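Local atomic coordinates of urea carboxylase (Thermus thermophilus, PDB entry 3OEP), a protein that is of unknown function but resembles KipI and KipA, with cyclophilin-like domains, and had been wrongly annotated as an allophanate hydrolase. Residues Q108-R113 with E128-L133; A149-G154 with W168-T173. All coordinates share one frame; numbering follows the deposited sequence.

Interaction 1: Q108-R113 with E128-L133; sequences QKPLYR and EVEPAL
A water-bridged van der Waals contact, finished off by one long salt bridge, joins Lys109, Pro110 and Tyr112 to Glu128, Val129 and Glu130 where the antiparallel neighbours 112-117 and 124-127 of the cyclophilin-like sheet give way to loops. Pro110 sits in the middle. Its CB lies 3.8 Å above the plane of the Tyr112 ring, over the centre, while its CG comes 3.4 Å from Glu128 O on the other segment. The same carbonyl oxygen lies 3.6 Å from Tyr112 CE2, placed obliquely to the ring, and Val129 N approaches the ring edge. Tyr112 OH is held twice: it bonds to His107 O at the end of helix 100-108, and it accepts from a water that in turn accepts from Glu130 N. A second water does similar work further along, donating to Leu111 O and taking the hydrogen of Glu128 N at 2.9 Å. Glu130 has CG anti to its carbonyl carbon and then bends at chi2 (-69°), which turns the carboxylate back toward Pro110, with OE2 3.6 Å from its CG. Lys109, bent at chi4 (-77°), crosses this side chain at about a right angle and brings NZ to 3.8 Å from Glu130 OE1. An alanine in place of Glu130 would probably leave the Lys109 ammonium without this counter-charge and take away the CG and OE2 contacts that cover Pro110 CG. At that length the ion pair probably contributes only a weak attraction, so the polar linkage across the segments falls mainly to the two waters and the hydroxyl.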
# COMPACT_ATOMS: atom_id res chain seq x y z
N GLN A 108 -27.41 -16.11 1.79
CA GLN A 108 -28.17 -15.05 2.45
C GLN A 108 -28.52 -15.34 3.90
O GLN A 108 -28.94 -14.44 4.61
CB GLN A 108 -29.48 -14.80 1.70
CG GLN A 108 -29.30 -14.26 0.31
CD GLN A 108 -30.58 -14.30 -0.47
OE1 GLN A 108 -31.45 -13.44 -0.32
NE2 GLN A 108 -30.72 -15.31 -1.33
N LYS A 109 -28.37 -16.58 4.34
CA LYS A 109 -28.85 -16.98 5.67
C LYS A 109 -28.17 -16.29 6.87
O LYS A 109 -28.86 -15.78 7.75
CB LYS A 109 -28.82 -18.51 5.83
CG LYS A 109 -29.53 -19.02 7.06
CD LYS A 109 -29.67 -20.54 7.03
CE LYS A 109 -30.41 -21.07 8.25
NZ LYS A 109 -29.54 -21.11 9.46
N PRO A 110 -26.82 -16.26 6.92
CA PRO A 110 -26.19 -15.72 8.12
C PRO A 110 -26.32 -14.21 8.31
O PRO A 110 -26.49 -13.47 7.35
CB PRO A 110 -24.70 -16.07 7.94
CG PRO A 110 -24.66 -17.10 6.90
CD PRO A 110 -25.82 -16.82 5.99
N LEU A 111 -26.22 -13.78 9.56
CA LEU A 111 -25.88 -12.40 9.86
C LEU A 111 -24.37 -12.39 9.98
O LEU A 111 -23.81 -12.84 10.98
CB LEU A 111 -26.54 -11.93 11.16
CG LEU A 111 -26.24 -10.48 11.52
CD1 LEU A 111 -26.71 -9.53 10.42
CD2 LEU A 111 -26.89 -10.13 12.85
N TYR A 112 -23.70 -11.91 8.93
CA TYR A 112 -22.24 -11.93 8.88
C TYR A 112 -21.65 -10.81 9.71
O TYR A 112 -22.31 -9.83 10.02
CB TYR A 112 -21.76 -11.75 7.45
CG TYR A 112 -22.12 -12.87 6.51
CD1 TYR A 112 -23.26 -12.81 5.73
CD2 TYR A 112 -21.31 -14.00 6.39
CE1 TYR A 112 -23.59 -13.83 4.85
CE2 TYR A 112 -21.62 -15.02 5.51
CZ TYR A 112 -22.76 -14.93 4.74
OH TYR A 112 -23.09 -15.94 3.86
N ARG A 113 -20.38 -10.98 10.06
CA ARG A 113 -19.59 -9.96 10.72
C ARG A 113 -18.37 -9.66 9.87
O ARG A 113 -17.75 -10.58 9.32
CB ARG A 113 -19.16 -10.47 12.09
CG ARG A 113 -18.28 -9.52 12.88
CD ARG A 113 -17.83 -10.18 14.18
NE ARG A 113 -16.90 -9.32 14.89
CZ ARG A 113 -17.23 -8.39 15.77
NH1 ARG A 113 -18.51 -8.18 16.11
NH2 ARG A 113 -16.28 -7.66 16.34
N GLU A 128 -19.70 -15.87 9.43
CA GLU A 128 -19.36 -17.20 8.91
C GLU A 128 -20.29 -17.68 7.80
O GLU A 128 -21.52 -17.67 7.95
CB GLU A 128 -19.46 -18.24 10.04
CG GLU A 128 -18.52 -18.03 11.21
CD GLU A 128 -18.75 -19.01 12.36
OE1 GLU A 128 -19.71 -19.82 12.32
OE2 GLU A 128 -17.96 -18.96 13.32
N VAL A 129 -19.70 -18.18 6.72
CA VAL A 129 -20.43 -18.90 5.69
C VAL A 129 -20.99 -20.20 6.29
O VAL A 129 -20.31 -20.90 7.05
CB VAL A 129 -19.51 -19.22 4.48
CG1 VAL A 129 -20.17 -20.17 3.48
CG2 VAL A 129 -19.09 -17.94 3.78
N GLU A 130 -22.25 -20.50 5.96
CA GLU A 130 -22.89 -21.74 6.42
C GLU A 130 -22.04 -22.95 6.05
O GLU A 130 -21.48 -22.99 4.96
CB GLU A 130 -24.27 -21.90 5.77
CG GLU A 130 -25.33 -20.92 6.27
CD GLU A 130 -25.73 -21.16 7.71
OE1 GLU A 130 -26.18 -22.28 8.03
OE2 GLU A 130 -25.62 -20.22 8.52
N PRO A 131 -21.94 -23.94 6.95
CA PRO A 131 -21.13 -25.13 6.66
C PRO A 131 -21.36 -25.75 5.27
O PRO A 131 -20.39 -26.09 4.59
CB PRO A 131 -21.56 -26.11 7.76
CG PRO A 131 -21.87 -25.21 8.91
CD PRO A 131 -22.51 -24.00 8.31
N ALA A 132 -22.61 -25.86 4.85
CA ALA A 132 -22.95 -26.47 3.56
C ALA A 132 -22.43 -25.71 2.35
O ALA A 132 -22.33 -26.28 1.27
CB ALA A 132 -24.47 -26.66 3.44
N LEU A 133 -22.08 -24.43 2.53
CA LEU A 133 -21.60 -23.58 1.44
C LEU A 133 -20.08 -23.39 1.46
O LEU A 133 -19.53 -22.66 0.64
CB LEU A 133 -22.33 -22.23 1.47
CG LEU A 133 -22.07 -21.22 0.36
CD1 LEU A 133 -22.20 -21.84 -1.04
CD2 LEU A 133 -23.00 -20.01 0.51
O HOH W 1 -21.96 -15.39 11.10
O HOH W 2 -23.48 -18.72 4.02

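Interaction 2: A149-G154 with W168-T173; sequences AVAVAG and WNLLGT
A classic beta bulge interrupts the antiparallel pairing of strands 149-153 and 169-174, with Leu171 and Gly172 together opposite Val150. Val150 O takes two backbone donors: Leu171 N at 2.8 Å, nearly along the C=O axis, and Gly172 N, longer at 3.2 Å. Val150 N answers with an almost straight bond to Gly172 O (178° at the hydrogen), though it comes from above that carbonyl's plane. The register slips by one residue here, and past the bulge Val152 pairs with Asn169. Val152 O is gripped by a single residue, Asn169, whose backbone N and ND2 (3.0 Å) arrive from opposite faces of the carbonyl plane. For this the asparagine keeps CG beside its own N (chi1 -60°); ND2 also bonds to Pro136 O. In the cyclophilin-like domain this pair lies between strands 77-83 and 156-159 of the seven-stranded sheet. On the face carrying Val150 and Val152, Leu171 CD1 meets Val152 CG1 at 3.7 Å, the two side chains crossing at about a right angle, and His107 of helix 100-108 and Val92 of helix 89-96 cover the layer. On the face of Ala149, Ala151 and Leu170, Ala151 CB touches both Trp168 CB and Leu170 CD2, from directions about at right angles. At the strand end Ala153 CB stands squarely over the five-membered ring of Trp168 in a CH-pi contact, 3.5 Å from its centroid and 3° off the normal. The Trp168 ring also meets Phe125 at a shallow angle, and the nearest atoms of its side chain and a bound glycerol, probably from the crystallisation liquor, are about 3 Å apart.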
# COMPACT_ATOMS: atom_id res chain seq x y z
N ALA A 149 -17.85 -7.95 -7.37
CA ALA A 149 -18.03 -9.40 -7.29
C ALA A 149 -18.18 -9.84 -5.83
O ALA A 149 -17.44 -9.39 -4.95
CB ALA A 149 -16.85 -10.13 -7.95
N VAL A 150 -19.18 -10.67 -5.59
CA VAL A 150 -19.44 -11.28 -4.29
C VAL A 150 -18.97 -12.74 -4.37
O VAL A 150 -19.37 -13.48 -5.27
CB VAL A 150 -20.94 -11.23 -3.95
CG1 VAL A 150 -21.25 -12.04 -2.69
CG2 VAL A 150 -21.41 -9.77 -3.80
N ALA A 151 -18.15 -13.15 -3.41
CA ALA A 151 -17.41 -14.40 -3.52
C ALA A 151 -17.28 -15.15 -2.21
O ALA A 151 -17.41 -14.55 -1.14
CB ALA A 151 -16.02 -14.13 -4.10
N VAL A 152 -17.05 -16.46 -2.30
CA VAL A 152 -16.86 -17.28 -1.10
C VAL A 152 -15.61 -18.15 -1.20
O VAL A 152 -15.22 -18.62 -2.27
CB VAL A 152 -18.08 -18.18 -0.78
CG1 VAL A 152 -19.32 -17.33 -0.50
CG2 VAL A 152 -18.35 -19.18 -1.92
N ALA A 153 -14.99 -18.36 -0.05
CA ALA A 153 -13.91 -19.33 0.08
C ALA A 153 -13.90 -19.79 1.53
O ALA A 153 -13.73 -18.98 2.45
CB ALA A 153 -12.59 -18.71 -0.31
N GLY A 154 -14.10 -21.09 1.72
CA GLY A 154 -14.22 -21.68 3.04
C GLY A 154 -15.28 -20.98 3.87
O GLY A 154 -16.40 -20.75 3.40
N TRP A 168 -11.20 -16.51 -5.20
CA TRP A 168 -12.43 -16.88 -4.50
C TRP A 168 -13.53 -17.24 -5.50
O TRP A 168 -13.45 -16.90 -6.68
CB TRP A 168 -12.87 -15.76 -3.54
CG TRP A 168 -12.02 -15.68 -2.29
CD1 TRP A 168 -10.76 -16.18 -2.12
CD2 TRP A 168 -12.37 -15.06 -1.05
NE1 TRP A 168 -10.31 -15.92 -0.85
CE2 TRP A 168 -11.28 -15.23 -0.17
CE3 TRP A 168 -13.51 -14.38 -0.59
CZ2 TRP A 168 -11.28 -14.74 1.13
CZ3 TRP A 168 -13.51 -13.90 0.71
CH2 TRP A 168 -12.40 -14.08 1.56
N ASN A 169 -14.52 -17.99 -5.02
CA ASN A 169 -15.58 -18.51 -5.87
C ASN A 169 -16.67 -17.46 -6.04
O ASN A 169 -17.31 -17.07 -5.07
CB ASN A 169 -16.16 -19.79 -5.26
CG ASN A 169 -15.12 -20.88 -5.09
OD1 ASN A 169 -14.70 -21.51 -6.07
ND2 ASN A 169 -14.69 -21.12 -3.85
N LEU A 170 -16.87 -17.01 -7.28
CA LEU A 170 -17.74 -15.86 -7.56
C LEU A 170 -19.21 -16.28 -7.67
O LEU A 170 -19.58 -17.03 -8.58
CB LEU A 170 -17.31 -15.16 -8.85
CG LEU A 170 -15.83 -14.81 -8.98
CD1 LEU A 170 -15.60 -14.01 -10.27
CD2 LEU A 170 -15.32 -14.03 -7.77
N LEU A 171 -20.02 -15.80 -6.74
CA LEU A 171 -21.44 -16.15 -6.66
C LEU A 171 -22.36 -15.08 -7.23
O LEU A 171 -23.47 -15.39 -7.67
CB LEU A 171 -21.84 -16.38 -5.20
CG LEU A 171 -21.10 -17.46 -4.43
CD1 LEU A 171 -21.83 -17.74 -3.12
CD2 LEU A 171 -20.98 -18.73 -5.28
N GLY A 172 -21.94 -13.82 -7.22
CA GLY A 172 -22.79 -12.76 -7.71
C GLY A 172 -22.13 -11.40 -7.75
O GLY A 172 -20.90 -11.28 -7.69
N THR A 173 -22.99 -10.39 -7.86
CA THR A 173 -22.58 -9.00 -8.03
C THR A 173 -23.30 -8.13 -7.01
O THR A 173 -24.53 -8.15 -6.94
CB THR A 173 -22.97 -8.51 -9.43
OG1 THR A 173 -22.40 -9.36 -10.43
CG2 THR A 173 -22.50 -7.07 -9.65

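Along the chain the two contacts come in series: both segments of interaction 1 precede those of interaction 2. Their centres are 13 Å apart, and they touch directly where Val129 CB packs 3.6 Å from Gly154 O. Both reach the same seven-stranded sheet of the cyclophilin-like domain; between strands 124-127 and 149-153 runs 156-159, whose Thr157 is touched by Tyr112 and Val129 from interaction 1 and by Val152 from interaction 2. Helix 100-108 is shared too, since His107 meets Leu133 as well as Val150, Val152 and Leu171. Interaction 2 is buried, whereas interaction 1, at the loops leaving the sheet, is partly buried.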